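PDB 5H9N: lipocalin AI-4 from Rhodnius prolixus, which binds cysteinyl leukotrienes such as leukotriene C4 in its barrel, as a salivary lipocalin of a blood-feeding insect. Local coordinates for residues W31-H35 against Q129-I134. The protein carries 1 engineered substitution. Numbering follows the deposited sequence.
Sequences WYLTH and QSSGEI
The backbone of Q129 and S130 lies against the ring of Y32, on the outer wall of the lipocalin barrel. The carbonyl carbon of Q129 sits 3.8 Å from CD1 of Y32. Next in the chain, S130 N stands over one face of this ring, toward its rim. S130 CB covers the same face in a CH-pi contact, 4.0 Å from the ring centroid and 16° off the normal. The ring is brought there by chi1 of -63°, which puts CG anti to the carbonyl carbon. S130 OG is hydrogen-bonded to S156 O, so the C-terminus also meets this turn.

Q129 to G132 form a type I beta turn, closed by the hydrogen bond from G132 N to Q129 O (2.9 Å). S130 O and G132 O both approach the methyl CG2 of T34. G132 O also lies 3.6 Å from CE1 of H35, at the ring edge. The CA of E133 meets the same CE1 obliquely. One water joins H35 NE2 (2.8 Å) to the carboxylate oxygen OE1 of E133 (2.9 Å). I134 then places CG1 over a face of the imidazole, near the rim.

T34 and H35 form a classic beta bulge against L125. T34 OG1 is hydrogen-bonded to H35 ND1 (2.9 Å) in the imidazole plane, which helps fix the ring's rotation. N127 ND2 reaches both T34 OG1 and E133 O. No direct hydrogen bond crosses between 31-35 and 129-134. The loop is therefore held to the strand by van der Waals and CH-pi packing, with polar links through the water and N127.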
loop_
_atom_site.group_PDB
_atom_site.type_symbol
_atom_site.label_atom_id
_atom_site.label_comp_id
_atom_site.label_asym_id
_atom_site.label_seq_id
_atom_site.Cartn_x
_atom_site.Cartn_y
_atom_site.Cartn_z
ATOM N N TRP A 31 -10.072 -3.120 1.558
ATOM C CA TRP A 31 -9.487 -1.798 1.737
ATOM C C TRP A 31 -9.622 -1.017 0.421
ATOM O O TRP A 31 -9.182 -1.514 -0.616
ATOM C CB TRP A 31 -8.011 -1.896 2.097
ATOM C CG TRP A 31 -7.672 -2.312 3.503
ATOM C CD1 TRP A 31 -7.195 -3.523 3.908
ATOM C CD2 TRP A 31 -7.749 -1.495 4.675
ATOM N NE1 TRP A 31 -6.963 -3.513 5.267
ATOM C CE2 TRP A 31 -7.295 -2.276 5.758
ATOM C CE3 TRP A 31 -8.149 -0.171 4.908
ATOM C CZ2 TRP A 31 -7.244 -1.780 7.061
ATOM C CZ3 TRP A 31 -8.095 0.316 6.193
ATOM C CH2 TRP A 31 -7.633 -0.477 7.253
ATOM N N TYR A 32 -10.164 0.202 0.459
ATOM C CA TYR A 32 -10.248 1.063 -0.723
ATOM C C TYR A 32 -9.072 2.010 -0.736
ATOM O O TYR A 32 -8.776 2.650 0.272
ATOM C CB TYR A 32 -11.562 1.855 -0.729
ATOM C CG TYR A 32 -12.780 0.979 -0.826
ATOM C CD1 TYR A 32 -13.331 0.410 0.314
ATOM C CD2 TYR A 32 -13.366 0.697 -2.056
ATOM C CE1 TYR A 32 -14.438 -0.417 0.239
ATOM C CE2 TYR A 32 -14.481 -0.124 -2.143
ATOM C CZ TYR A 32 -15.002 -0.674 -0.991
ATOM O OH TYR A 32 -16.105 -1.498 -1.045
ATOM N N LEU A 33 -8.409 2.124 -1.885
ATOM C CA LEU A 33 -7.305 3.053 -2.031
ATOM C C LEU A 33 -7.885 4.430 -2.365
ATOM O O LEU A 33 -8.246 4.701 -3.516
ATOM C CB LEU A 33 -6.343 2.554 -3.118
ATOM C CG LEU A 33 -5.150 3.452 -3.454
ATOM C CD1 LEU A 33 -4.449 3.935 -2.201
ATOM C CD2 LEU A 33 -4.167 2.724 -4.379
ATOM N N THR A 34 -8.026 5.296 -1.374
ATOM C CA THR A 34 -8.755 6.543 -1.596
ATOM C C THR A 34 -7.867 7.747 -1.920
ATOM O O THR A 34 -8.331 8.687 -2.539
ATOM C CB THR A 34 -9.641 6.884 -0.381
ATOM O OG1 THR A 34 -8.838 7.006 0.801
ATOM C CG2 THR A 34 -10.670 5.813 -0.133
ATOM N N HIS A 35 -6.617 7.744 -1.473
ATOM C CA HIS A 35 -5.707 8.869 -1.665
ATOM C C HIS A 35 -4.291 8.366 -1.843
ATOM O O HIS A 35 -3.954 7.295 -1.328
ATOM C CB HIS A 35 -5.703 9.836 -0.474
ATOM C CG HIS A 35 -7.029 10.451 -0.163
ATOM N ND1 HIS A 35 -8.072 9.729 0.365
ATOM C CD2 HIS A 35 -7.461 11.730 -0.264
ATOM C CE1 HIS A 35 -9.105 10.532 0.550
ATOM N NE2 HIS A 35 -8.762 11.748 0.170
ATOM N N GLN A 129 -14.075 2.327 4.081
ATOM C CA GLN A 129 -15.210 2.817 3.299
ATOM C C GLN A 129 -14.715 3.542 2.048
ATOM O O GLN A 129 -13.731 4.271 2.109
ATOM C CB GLN A 129 -16.071 3.770 4.124
ATOM C CG GLN A 129 -16.631 3.167 5.392
ATOM C CD GLN A 129 -17.432 4.170 6.201
ATOM O OE1 GLN A 129 -18.508 4.602 5.784
ATOM N NE2 GLN A 129 -16.911 4.543 7.365
ATOM N N SER A 130 -15.407 3.372 0.926
ATOM C CA SER A 130 -15.019 4.071 -0.306
ATOM C C SER A 130 -15.125 5.585 -0.145
ATOM O O SER A 130 -14.441 6.331 -0.840
ATOM C CB SER A 130 -15.859 3.603 -1.496
ATOM O OG SER A 130 -17.214 3.950 -1.320
ATOM N N SER A 131 -15.984 6.026 0.768
ATOM C CA SER A 131 -16.152 7.447 1.055
ATOM C C SER A 131 -15.134 7.989 2.045
ATOM O O SER A 131 -15.172 9.177 2.383
ATOM C CB SER A 131 -17.545 7.715 1.609
ATOM O OG SER A 131 -17.764 6.899 2.746
ATOM N N GLY A 132 -14.232 7.137 2.519
ATOM C CA GLY A 132 -13.280 7.564 3.531
ATOM C C GLY A 132 -12.358 8.664 3.037
ATOM O O GLY A 132 -11.965 8.698 1.876
ATOM N N GLU A 133 -12.014 9.587 3.924
ATOM C CA GLU A 133 -11.094 10.639 3.535
ATOM C C GLU A 133 -9.934 10.663 4.524
ATOM O O GLU A 133 -9.510 9.608 4.983
ATOM C CB GLU A 133 -11.833 11.977 3.412
ATOM C CG GLU A 133 -12.804 11.983 2.218
ATOM C CD GLU A 133 -13.586 13.276 2.078
ATOM O OE1 GLU A 133 -12.977 14.307 1.732
ATOM O OE2 GLU A 133 -14.817 13.255 2.295
ATOM N N ILE A 134 -9.397 11.835 4.840
ATOM C CA ILE A 134 -8.171 11.861 5.634
ATOM C C ILE A 134 -8.522 11.878 7.118
ATOM O O ILE A 134 -9.167 12.808 7.599
ATOM C CB ILE A 134 -7.286 13.066 5.276
ATOM C CG1 ILE A 134 -7.024 13.069 3.760
ATOM C CG2 ILE A 134 -5.987 13.042 6.094
ATOM C CD1 ILE A 134 -6.172 14.197 3.266
HETATM O O HOH W 1 -10.357 14.023 0.411
#